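Histone fold protein (PDB 1F1E) is an archaeal histone that probably binds DNA through the histone fold, with two histone-family sequences joined in one chain. Local coordinates at residues I13-Q16 / G17-E20; L23-D26 / A27-T30; P36-A39 / E40-N44; A100-D103 / A104-Y108; A123-Y126 / A127-G131. All coordinates share one frame; numbering follows the deposited sequence. Where two conformers were deposited one is given.

Contact 1. Residues I13-Q16 / G17-E20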
loop_
_atom_site.group_PDB
_atom_site.type_symbol
_atom_site.label_atom_id
_atom_site.label_comp_id
_atom_site.label_asym_id
_atom_site.label_seq_id
_atom_site.Cartn_x
_atom_site.Cartn_y
_atom_site.Cartn_z
ATOM N N ILE A 13 4.441 8.568 -19.979
ATOM C CA ILE A 13 4.326 7.277 -19.334
ATOM C C ILE A 13 2.884 7.117 -18.880
ATOM O O ILE A 13 2.261 6.087 -19.053
ATOM C CB ILE A 13 5.355 7.116 -18.247
ATOM C CG1 ILE A 13 6.773 7.047 -18.819
ATOM C CG2 ILE A 13 5.088 5.919 -17.376
ATOM C CD1 ILE A 13 7.848 7.369 -17.777
ATOM N N PHE A 14 2.352 8.139 -18.220
ATOM C CA PHE A 14 0.940 8.054 -17.794
ATOM C C PHE A 14 0.034 7.812 -18.985
ATOM O O PHE A 14 -0.899 7.009 -18.949
ATOM C CB PHE A 14 0.591 9.362 -17.111
ATOM C CG PHE A 14 -0.788 9.407 -16.532
ATOM C CD1 PHE A 14 -1.832 9.957 -17.214
ATOM C CD2 PHE A 14 -1.033 8.862 -15.273
ATOM C CE1 PHE A 14 -3.115 10.017 -16.693
ATOM C CE2 PHE A 14 -2.295 8.887 -14.768
ATOM C CZ PHE A 14 -3.334 9.461 -15.464
ATOM N N ARG A 15 0.339 8.538 -20.073
ATOM C CA ARG A 15 -0.510 8.423 -21.262
ATOM C C ARG A 15 -0.446 7.054 -21.908
ATOM O O ARG A 15 -1.339 6.573 -22.612
ATOM C CB ARG A 15 -0.074 9.541 -22.229
ATOM C CG ARG A 15 -1.042 10.251 -23.066
ATOM C CD ARG A 15 -0.322 11.199 -24.014
ATOM N NE ARG A 15 -0.486 12.604 -23.614
ATOM C CZ ARG A 15 -1.630 13.256 -23.838
ATOM N NH1 ARG A 15 -1.751 14.523 -23.478
ATOM N NH2 ARG A 15 -2.661 12.648 -24.412
ATOM N N GLN A 16 0.596 6.269 -21.675
ATOM C CA GLN A 16 0.657 4.913 -22.139
ATOM C C GLN A 16 -0.504 4.101 -21.606
ATOM O O GLN A 16 -0.898 3.119 -22.208
ATOM C CB GLN A 16 1.909 4.171 -21.636
ATOM C CG GLN A 16 3.178 4.684 -22.268
ATOM C CD GLN A 16 4.478 4.178 -21.692
ATOM O OE1 GLN A 16 5.552 4.542 -22.140
ATOM N NE2 GLN A 16 4.408 3.324 -20.681
ATOM N N GLY A 17 -1.064 4.521 -20.474
ATOM C CA GLY A 17 -2.166 3.769 -19.928
ATOM C C GLY A 17 -3.515 4.321 -20.319
ATOM O O GLY A 17 -4.516 3.730 -19.891
ATOM N N ILE A 18 -3.629 5.419 -21.070
ATOM C CA ILE A 18 -4.984 5.924 -21.311
ATOM C C ILE A 18 -5.485 5.603 -22.701
ATOM O O ILE A 18 -6.501 6.124 -23.143
ATOM C CB ILE A 18 -5.117 7.448 -20.985
ATOM C CG1 ILE A 18 -4.429 8.346 -21.986
ATOM C CG2 ILE A 18 -4.677 7.617 -19.537
ATOM C CD1 ILE A 18 -4.320 9.822 -21.742
ATOM N N GLY A 19 -4.879 4.741 -23.485
ATOM C CA GLY A 19 -5.242 4.502 -24.854
ATOM C C GLY A 19 -5.292 5.795 -25.633
ATOM O O GLY A 19 -4.428 6.664 -25.568
ATOM N N GLU A 20 -6.389 5.888 -26.383
ATOM C CA GLU A 20 -6.529 7.018 -27.291
ATOM C C GLU A 20 -7.214 8.200 -26.632
ATOM O O GLU A 20 -7.461 9.258 -27.207
ATOM C CB GLU A 20 -7.222 6.461 -28.545
HETATM O O HOH W 1 -1.902 5.737 -24.906
HETATM O O HOH W 2 -3.419 2.480 -23.023
#

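Contact 2. Residues L23-D26 / A27-T30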
loop_
_atom_site.group_PDB
_atom_site.type_symbol
_atom_site.label_atom_id
_atom_site.label_comp_id
_atom_site.label_asym_id
_atom_site.label_seq_id
_atom_site.Cartn_x
_atom_site.Cartn_y
_atom_site.Cartn_z
ATOM N N LEU A 23 -5.991 14.085 -22.552
ATOM C CA LEU A 23 -5.547 14.323 -21.175
ATOM C C LEU A 23 -5.669 15.803 -20.878
ATOM O O LEU A 23 -5.060 16.636 -21.594
ATOM C CB LEU A 23 -4.116 13.828 -21.040
ATOM C CG LEU A 23 -3.515 13.780 -19.624
ATOM C CD1 LEU A 23 -4.340 12.851 -18.707
ATOM C CD2 LEU A 23 -2.072 13.369 -19.711
ATOM N N SER A 24 -6.489 16.163 -19.890
ATOM C CA SER A 24 -6.622 17.597 -19.596
ATOM C C SER A 24 -5.409 18.143 -18.824
ATOM O O SER A 24 -4.587 17.434 -18.238
ATOM C CB SER A 24 -7.882 17.826 -18.768
ATOM O OG SER A 24 -7.797 17.275 -17.491
ATOM N N GLN A 25 -5.323 19.483 -18.796
ATOM C CA GLN A 25 -4.268 20.116 -18.030
ATOM C C GLN A 25 -4.414 19.787 -16.546
ATOM O O GLN A 25 -3.405 19.617 -15.894
ATOM C CB GLN A 25 -4.456 21.625 -18.300
ATOM C CG GLN A 25 -3.240 22.483 -18.142
ATOM C CD GLN A 25 -2.045 21.855 -18.846
ATOM O OE1 GLN A 25 -1.924 21.945 -20.079
ATOM N NE2 GLN A 25 -1.195 21.234 -18.047
ATOM N N ASP A 26 -5.621 19.738 -15.973
ATOM C CA ASP A 26 -5.706 19.503 -14.512
ATOM C C ASP A 26 -5.258 18.087 -14.155
ATOM O O ASP A 26 -4.754 17.801 -13.070
ATOM C CB ASP A 26 -7.063 19.808 -13.934
ATOM C CG ASP A 26 -8.309 19.180 -14.437
ATOM O OD1 ASP A 26 -8.306 18.335 -15.363
ATOM O OD2 ASP A 26 -9.338 19.612 -13.873
ATOM N N ALA A 27 -5.346 17.154 -15.062
ATOM C CA ALA A 27 -4.875 15.801 -14.996
ATOM C C ALA A 27 -3.362 15.845 -15.056
ATOM O O ALA A 27 -2.745 15.151 -14.241
ATOM C CB ALA A 27 -5.431 14.952 -16.107
ATOM N N LYS A 28 -2.815 16.621 -15.973
ATOM C CA LYS A 28 -1.357 16.701 -15.985
ATOM C C LYS A 28 -0.903 17.311 -14.674
ATOM O O LYS A 28 0.095 16.897 -14.080
ATOM C CB LYS A 28 -0.893 17.512 -17.204
ATOM C CG LYS A 28 -1.289 16.916 -18.523
ATOM C CD LYS A 28 -0.977 17.800 -19.728
ATOM C CE LYS A 28 -1.689 17.326 -20.962
ATOM N NZ LYS A 28 -1.325 18.067 -22.198
ATOM N N ASP A 29 -1.573 18.351 -14.169
ATOM C CA ASP A 29 -1.177 18.991 -12.939
ATOM C C ASP A 29 -1.121 17.962 -11.801
ATOM O O ASP A 29 -0.192 17.916 -10.975
ATOM C CB ASP A 29 -2.162 20.038 -12.511
ATOM C CG ASP A 29 -2.269 21.397 -13.114
ATOM O OD1 ASP A 29 -1.290 21.805 -13.738
ATOM O OD2 ASP A 29 -3.339 22.010 -12.953
ATOM N N THR A 30 -2.172 17.141 -11.837
ATOM C CA THR A 30 -2.218 16.128 -10.748
ATOM C C THR A 30 -1.069 15.144 -10.744
ATOM O O THR A 30 -0.441 14.836 -9.726
ATOM C CB THR A 30 -3.545 15.389 -10.811
ATOM O OG1 THR A 30 -4.603 16.371 -10.664
ATOM C CG2 THR A 30 -3.701 14.434 -9.654
#

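Contact 3. Residues P36-A39 / E40-N44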
loop_
_atom_site.group_PDB
_atom_site.type_symbol
_atom_site.label_atom_id
_atom_site.label_comp_id
_atom_site.label_asym_id
_atom_site.label_seq_id
_atom_site.Cartn_x
_atom_site.Cartn_y
_atom_site.Cartn_z
ATOM N N PRO A 36 6.288 12.324 -8.777
ATOM C CA PRO A 36 7.532 12.420 -8.012
ATOM C C PRO A 36 7.371 12.037 -6.562
ATOM O O PRO A 36 8.277 11.472 -5.964
ATOM C CB PRO A 36 7.903 13.918 -8.203
ATOM C CG PRO A 36 7.218 14.307 -9.452
ATOM C CD PRO A 36 5.894 13.610 -9.406
ATOM N N THR A 37 6.252 12.352 -5.930
ATOM C CA THR A 37 6.005 11.955 -4.545
ATOM C C THR A 37 5.899 10.448 -4.413
ATOM O O THR A 37 6.464 9.860 -3.497
ATOM C CB THR A 37 4.691 12.622 -4.076
ATOM O OG1 THR A 37 4.911 14.022 -3.947
ATOM C CG2 THR A 37 4.251 12.129 -2.727
HETATM N N MSE A 38 5.193 9.809 -5.403
HETATM C CA MSE A 38 5.134 8.356 -5.446
HETATM C C MSE A 38 6.503 7.745 -5.644
HETATM O O MSE A 38 6.841 6.777 -4.985
HETATM C CB MSE A 38 4.167 7.890 -6.530
HETATM C CG MSE A 38 4.077 6.414 -6.649
HETATM SE SE MSE A 38 5.281 5.644 -7.761
HETATM C CE MSE A 38 4.799 6.255 -9.357
ATOM N N ALA A 39 7.294 8.283 -6.538
ATOM C CA ALA A 39 8.628 7.754 -6.763
ATOM C C ALA A 39 9.448 7.816 -5.496
ATOM O O ALA A 39 10.200 6.883 -5.164
ATOM C CB ALA A 39 9.322 8.472 -7.910
ATOM N N GLU A 40 9.338 8.930 -4.750
ATOM C CA GLU A 40 10.076 9.072 -3.505
ATOM C C GLU A 40 9.587 8.095 -2.458
ATOM O O GLU A 40 10.393 7.502 -1.735
ATOM C CB GLU A 40 9.984 10.541 -3.064
ATOM C CG GLU A 40 10.694 10.799 -1.772
ATOM C CD GLU A 40 11.014 12.251 -1.504
ATOM O OE1 GLU A 40 10.581 13.094 -2.262
ATOM O OE2 GLU A 40 11.735 12.469 -0.548
ATOM N N TYR A 41 8.291 7.928 -2.355
ATOM C CA TYR A 41 7.687 6.996 -1.458
ATOM C C TYR A 41 8.207 5.579 -1.720
ATOM O O TYR A 41 8.562 4.829 -0.839
ATOM C CB TYR A 41 6.151 7.089 -1.597
ATOM C CG TYR A 41 5.468 5.848 -1.067
ATOM C CD1 TYR A 41 5.215 5.579 0.259
ATOM C CD2 TYR A 41 5.021 4.906 -1.964
ATOM C CE1 TYR A 41 4.582 4.422 0.625
ATOM C CE2 TYR A 41 4.384 3.724 -1.618
ATOM C CZ TYR A 41 4.166 3.505 -0.279
ATOM O OH TYR A 41 3.525 2.331 0.095
ATOM N N VAL A 42 8.252 5.209 -3.012
ATOM C CA VAL A 42 8.708 3.893 -3.419
ATOM C C VAL A 42 10.181 3.745 -3.101
ATOM O O VAL A 42 10.619 2.717 -2.617
ATOM C CB VAL A 42 8.428 3.590 -4.880
ATOM C CG1 VAL A 42 9.019 2.268 -5.277
ATOM C CG2 VAL A 42 6.907 3.562 -5.115
ATOM N N ALA A 43 10.972 4.747 -3.295
ATOM C CA ALA A 43 12.406 4.680 -2.982
ATOM C C ALA A 43 12.631 4.537 -1.470
ATOM O O ALA A 43 13.470 3.721 -1.013
ATOM C CB ALA A 43 13.078 5.904 -3.536
ATOM N N ASN A 44 11.848 5.296 -0.676
ATOM C CA ASN A 44 11.940 5.140 0.777
ATOM C C ASN A 44 11.501 3.753 1.202
ATOM O O ASN A 44 12.110 3.161 2.091
ATOM C CB ASN A 44 11.119 6.219 1.513
HETATM O O HOH W 3 9.504 14.401 -4.626
#

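Contact 4. Residues A100-D103 / A104-Y108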
loop_
_atom_site.group_PDB
_atom_site.type_symbol
_atom_site.label_atom_id
_atom_site.label_comp_id
_atom_site.label_asym_id
_atom_site.label_seq_id
_atom_site.Cartn_x
_atom_site.Cartn_y
_atom_site.Cartn_z
ATOM N N ALA A 100 23.428 0.064 -4.888
ATOM C CA ALA A 100 22.386 -0.700 -5.572
ATOM C C ALA A 100 23.023 -1.431 -6.748
ATOM O O ALA A 100 23.957 -0.954 -7.365
ATOM C CB ALA A 100 21.325 0.273 -6.050
ATOM N N SER A 101 22.442 -2.570 -7.084
ATOM C CA SER A 101 22.812 -3.232 -8.299
ATOM C C SER A 101 22.131 -2.605 -9.497
ATOM O O SER A 101 21.118 -1.937 -9.389
ATOM C CB SER A 101 22.461 -4.702 -8.263
ATOM O OG SER A 101 21.040 -4.809 -8.440
ATOM N N SER A 102 22.674 -2.796 -10.696
ATOM C CA SER A 102 22.043 -2.247 -11.879
ATOM C C SER A 102 20.654 -2.835 -12.084
ATOM O O SER A 102 19.744 -2.086 -12.410
ATOM C CB SER A 102 22.938 -2.525 -13.071
ATOM O OG SER A 102 22.352 -2.084 -14.267
ATOM N N ASP A 103 20.482 -4.122 -11.862
ATOM C CA ASP A 103 19.180 -4.727 -11.978
ATOM C C ASP A 103 18.177 -4.173 -10.942
ATOM O O ASP A 103 16.982 -4.058 -11.209
ATOM C CB ASP A 103 19.264 -6.271 -11.798
ATOM C CG ASP A 103 19.917 -6.938 -12.981
ATOM O OD1 ASP A 103 20.160 -6.273 -14.007
ATOM O OD2 ASP A 103 20.203 -8.136 -12.799
ATOM N N ALA A 104 18.615 -3.800 -9.784
ATOM C CA ALA A 104 17.724 -3.177 -8.791
ATOM C C ALA A 104 17.230 -1.824 -9.272
ATOM O O ALA A 104 16.072 -1.521 -9.149
ATOM C CB ALA A 104 18.447 -3.017 -7.446
ATOM N N VAL A 105 18.196 -1.036 -9.772
ATOM C CA VAL A 105 17.813 0.264 -10.348
ATOM C C VAL A 105 16.818 0.076 -11.476
ATOM O O VAL A 105 15.829 0.801 -11.521
ATOM C CB VAL A 105 19.061 1.039 -10.757
ATOM C CG1 VAL A 105 18.670 2.327 -11.451
ATOM C CG2 VAL A 105 19.943 1.293 -9.524
ATOM N N ASP A 106 17.073 -0.873 -12.366
ATOM C CA ASP A 106 16.157 -1.058 -13.451
ATOM C C ASP A 106 14.788 -1.499 -12.955
ATOM O O ASP A 106 13.784 -1.101 -13.576
ATOM C CB ASP A 106 16.704 -2.118 -14.402
ATOM C CG ASP A 106 17.879 -1.706 -15.206
ATOM O OD1 ASP A 106 18.179 -0.497 -15.212
ATOM O OD2 ASP A 106 18.460 -2.586 -15.883
ATOM N N LEU A 107 14.746 -2.355 -11.959
ATOM C CA LEU A 107 13.421 -2.808 -11.476
ATOM C C LEU A 107 12.719 -1.695 -10.738
ATOM O O LEU A 107 11.483 -1.603 -10.875
ATOM C CB LEU A 107 13.535 -4.126 -10.715
ATOM C CG LEU A 107 12.160 -4.716 -10.330
ATOM C CD1 LEU A 107 11.268 -4.935 -11.521
ATOM C CD2 LEU A 107 12.477 -6.018 -9.598
ATOM N N TYR A 108 13.425 -0.855 -10.003
ATOM C CA TYR A 108 12.786 0.338 -9.417
ATOM C C TYR A 108 12.194 1.222 -10.507
ATOM O O TYR A 108 11.047 1.703 -10.407
ATOM C CB TYR A 108 13.842 1.079 -8.620
ATOM C CG TYR A 108 13.321 2.432 -8.173
ATOM C CD1 TYR A 108 12.363 2.558 -7.185
ATOM C CD2 TYR A 108 13.755 3.574 -8.761
ATOM C CE1 TYR A 108 11.922 3.812 -6.828
ATOM C CE2 TYR A 108 13.326 4.840 -8.433
ATOM C CZ TYR A 108 12.369 4.944 -7.438
ATOM O OH TYR A 108 11.948 6.175 -7.115
HETATM O O HOH W 4 20.677 -3.911 -15.275
#

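Contact 5. Residues A123-Y126 / A127-G131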
loop_
_atom_site.group_PDB
_atom_site.type_symbol
_atom_site.label_atom_id
_atom_site.label_comp_id
_atom_site.label_asym_id
_atom_site.label_seq_id
_atom_site.Cartn_x
_atom_site.Cartn_y
_atom_site.Cartn_z
ATOM N N ALA A 123 -7.291 5.823 -14.142
ATOM C CA ALA A 123 -7.937 7.106 -14.440
ATOM C C ALA A 123 -8.827 6.991 -15.688
ATOM O O ALA A 123 -9.894 7.593 -15.726
ATOM C CB ALA A 123 -6.848 8.172 -14.595
ATOM N N ALA A 124 -8.370 6.251 -16.692
ATOM C CA ALA A 124 -9.099 6.035 -17.936
ATOM C C ALA A 124 -10.414 5.341 -17.610
ATOM O O ALA A 124 -11.503 5.682 -18.128
ATOM C CB ALA A 124 -8.278 5.309 -18.968
ATOM N N GLU A 125 -10.337 4.400 -16.687
ATOM C CA GLU A 125 -11.527 3.680 -16.283
ATOM C C GLU A 125 -12.542 4.618 -15.649
ATOM O O GLU A 125 -13.754 4.534 -15.897
ATOM C CB GLU A 125 -11.109 2.526 -15.349
ATOM C CG GLU A 125 -12.296 1.882 -14.655
ATOM C CD GLU A 125 -11.889 0.761 -13.719
ATOM O OE1 GLU A 125 -10.717 0.503 -13.395
ATOM O OE2 GLU A 125 -12.867 0.108 -13.286
ATOM N N TYR A 126 -12.080 5.566 -14.844
ATOM C CA TYR A 126 -13.022 6.541 -14.267
ATOM C C TYR A 126 -13.594 7.475 -15.318
ATOM O O TYR A 126 -14.779 7.838 -15.256
ATOM C CB TYR A 126 -12.353 7.293 -13.150
ATOM C CG TYR A 126 -12.184 6.518 -11.845
ATOM C CD1 TYR A 126 -13.321 5.931 -11.225
ATOM C CD2 TYR A 126 -10.972 6.333 -11.251
ATOM C CE1 TYR A 126 -13.116 5.225 -10.038
ATOM C CE2 TYR A 126 -10.794 5.638 -10.062
ATOM C CZ TYR A 126 -11.883 5.076 -9.457
ATOM O OH TYR A 126 -11.734 4.393 -8.290
ATOM N N ALA A 127 -12.774 7.863 -16.308
ATOM C CA ALA A 127 -13.359 8.689 -17.358
ATOM C C ALA A 127 -14.426 7.927 -18.120
ATOM O O ALA A 127 -15.471 8.462 -18.496
ATOM C CB ALA A 127 -12.247 9.097 -18.289
ATOM N N ASP A 128 -14.142 6.668 -18.424
ATOM C CA ASP A 128 -15.161 5.823 -19.062
ATOM C C ASP A 128 -16.439 5.836 -18.273
ATOM O O ASP A 128 -17.530 5.888 -18.818
ATOM C CB ASP A 128 -14.600 4.404 -19.096
ATOM C CG ASP A 128 -13.571 4.173 -20.184
ATOM O OD1 ASP A 128 -13.334 5.117 -20.989
ATOM O OD2 ASP A 128 -13.015 3.049 -20.245
ATOM N N GLU A 129 -16.322 5.795 -16.939
ATOM C CA GLU A 129 -17.510 5.635 -16.117
ATOM C C GLU A 129 -18.408 6.847 -16.296
ATOM O O GLU A 129 -19.618 6.708 -16.178
ATOM C CB GLU A 129 -17.191 5.444 -14.626
ATOM C CG GLU A 129 -16.830 4.016 -14.255
ATOM C CD GLU A 129 -16.419 3.881 -12.792
ATOM O OE1 GLU A 129 -16.635 4.847 -12.011
ATOM O OE2 GLU A 129 -15.895 2.804 -12.408
ATOM N N ASP A 130 -17.738 7.951 -16.592
ATOM C CA ASP A 130 -18.511 9.187 -16.746
ATOM C C ASP A 130 -18.788 9.496 -18.208
ATOM O O ASP A 130 -19.192 10.609 -18.533
ATOM C CB ASP A 130 -17.741 10.306 -16.059
ATOM C CG ASP A 130 -18.587 11.569 -15.979
ATOM O OD1 ASP A 130 -19.823 11.379 -15.843
ATOM O OD2 ASP A 130 -18.029 12.688 -16.078
ATOM N N GLY A 131 -18.601 8.531 -19.099
ATOM C CA GLY A 131 -18.775 8.689 -20.530
ATOM C C GLY A 131 -17.937 9.836 -21.056
ATOM O O GLY A 131 -18.421 10.664 -21.840
#

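Contact 1. Residues I13-Q16 / G17-E20
G17 N turns back onto F14 O just beyond helix 7-15, and this is the first of two backbone bonds that steer the chain into the loop before strand 22-23. G17 N lies 2.9 Å from F14 O and stands well above the carbonyl plane, a reach of only three residues. The next residue repeats the span. I18 N bonds to R15 O at 3.0 Å with an angle of 166° at the hydrogen, which closes a type I beta turn from R15 to I18. The side chain of I18 then folds back over the residues it has just left. With CG1 set between the backbone N and the carbonyl carbon (chi1 72°), CD1 crosses the aliphatic root of R15 at a slant, 3.6 Å from I18 CD1 to R15 CG. The other branch serves a different neighbour: I18 CG2 is 4.0 Å from F14 CE1, and these two side chains cross at about a right angle. Beyond its apolar root, R15 carries its guanidinium to a salt bridge with E11. G19, with a positive phi of 53°, is tied to the turn through solvent. One water accepts from G19 N at 2.7 Å and donates to Q16 O, while a second donates to both R15 O and G19 O. The turn thus leads out of the short first helix of the histone fold. F14 packs on L23 of strand 22-23, on I31 of helix 25-51 and on L119 of helix 102-129, and I13 rests on C113 and T116 of that last helix.

Contact 2. Residues L23-D26 / A27-T30
The flat carbonyl group of D26 is gripped from opposite faces of its plane by a single residue, T30. T30 OG1 lies 2.8 Å from D26 O and is tilted 22° from the plane, whereas T30 N, 2.9 Å from D26 O, stands farther out on the other face. A chi1 of -59° sets the threonine hydroxyl beside its own backbone N, from where it donates to the same oxygen as the helical amide. Both belong to the first turns of helix 25-51, the long central helix of the histone fold, for which S24 is the N-cap residue. S24 O opens the ladder by accepting from K28 N at 3.0 Å, and D29 N follows to Q25 O. Just before the cap, L23 packs against two residues of the first turns. Its CD1 is 3.5 Å from A27 CB, and its CD2 is 3.8 Å from K28 CG, where the extended lysine chain runs back past the start of the helix. An alanine in place of K28 is likely to uncover that flank of L23 and to deprive E11 of a weak, long ion pair. On the second histone-family half of the chain, G137 N bonds to D26 OD1 and the backbone of V135 bonds to that of S24, while A27 and T30 pack on V140. At the far reach of the lysine, K28 CE lies 3.5 Å from L23 O.

Contact 3. Residues P36-A39 / E40-N44
V42 sets its CG2 methyl against M38 one turn earlier, 3.2 Å from V42 CG2 to M38 O. The same methyl is 3.7 Å from M38 SE, the selenium of a residue deposited in two conformers, so that second distance holds for one of them. In it the two side chains lie side by side and point the same way, the bend of the selenomethionine chain at chi2 (-88°) bringing its selenium to the valine. Their backbones are joined by the usual helical bond from V42 N to M38 O of 2.9 Å, with an angle of 160° at the hydrogen. Y41 meets the same carbonyl differently: M38 O lies at the edge of its ring and in its plane, 4.0 Å from Y41 CD2. With CG anti to the backbone N (chi1 160°), the ring then leads away from the turn, and its OH bonds to V69 O of the second subunit. On another side of the helix E40 runs out extended, and its OE1 takes a water proton at 2.9 Å. The same water makes only a weak bond to P36 O, which also accepts E40 N at 3.0 Å. P36 itself marks a kink, since its N makes no bond to the preceding turn. A39 O is doubly used, by A43 N and by the hydroxyl of Y108. These turns form the middle of helix 25-51, the long helix of a histone fold: V42 packs on L111 of helix 102-129 and L66 of helix 60-70, and A43 on I91 and L92 of helix 85-94.

Contact 4. Residues A100-D103 / A104-Y108
S101 turns its hydroxyl back over the first turn of helix 102-129 and caps it: A104 N donates to S101 OG at 3.0 Å with an angle of 151°. A chi1 of 75° swings OG inward between the backbone N and the carbonyl carbon, close enough to put it 3.3 Å from A104 CB. Without the hydroxyl, as with a valine at S101, A104 N would probably lose this acceptor and the helix start its side-chain cap. On another flank, A100 directs its CB toward V105, 3.9 Å from A100 CB to V105 CG2. This apolar clasp between the residue before the N-cap and the fourth residue of the helix is a hydrophobic staple. V105 CG2 sits beside its own backbone N, and the amide bonds almost straight to S101 O at 3.1 Å. The acidic residues form a third group. D103 OD1 and D106 OD2 are 4.5 Å apart, and one water donates to both, 2.7 Å from D103 OD1 and 2.7 Å from D106 OD2. S102 OG donates to the same water. The like charges are thus probably eased by solvent, and D106 OD1 also has a salt bridge to R85. Around this start of the second long helix, A104 and L107 pack on L63 of helix 60-70, V105 on V88 of helix 85-94, and A100 on L58 of strand 57-58.

Contact 5. Residues A123-Y126 / A127-G131
E129 runs beside Y126 on the last turn of helix 102-129, the two side chains pointing the same way, and also reaches E125. Its CB begins 3.5 Å from Y126 O, in the wall of the helix. With CG beside the backbone N (chi1 -82°), E129 CG passes 3.5 Å from E125 O, and the chain then continues extended. E129 CD comes to 4.0 Å from Y126 CD1, where the carboxylate divides its two oxygens between different neighbours. E129 OE1 lies at the edge of the tyrosine ring, near its plane, 3.6 Å from Y126 CD1, and the carboxylate plane stands 86° from that of the ring. E129 OE2 faces another acid: it is 4.1 Å from E125 OE2, with the two carboxylates turned at right angles to each other. The backbone closes the helix beneath these groups. Y126 O accepts from D130 N, and G131, with its positive phi, is the C-prime residue of a Schellman motif in which G131 N bonds to D128 O at 2.9 Å and R132 N to A127 O. Y126 also packs on K142 and Y146 of helix 137-147. The ring edge, being the electropositive rim of an aromatic, suits an anionic oxygen, so E129 OE1 is probably stabilised there. The nearby E125 charge would tend to raise the proton affinity of the pair, an effect that the salt bridge of E125 OE1 to K122 probably lessens. Acids near a helix C terminus would probably be disfavoured by its dipole; D128 and D130 have counter-charges in R21 and R132.

From the N terminus the five contacts follow in series, none nesting in or crossing another. Contact 1 turns the chain out of helix 7-15 into the loop before strand 22-23; contact 2 starts helix 25-51, and contact 3 lies farther along it, their centres about 20 Å apart. Contacts 4 and 5 mark the beginning and end of helix 102-129, centres about 34 Å apart. The two histone-family halves meet twice among them. Contact 1 touches contact 5 through F14 CZ and A123 CB, 3.8 Å apart, and contact 3 touches contact 4 through V42 CG1 and Y108 CE1, 3.6 Å apart. Contacts 1 and 2 also touch, joining neighbouring elements of the first half.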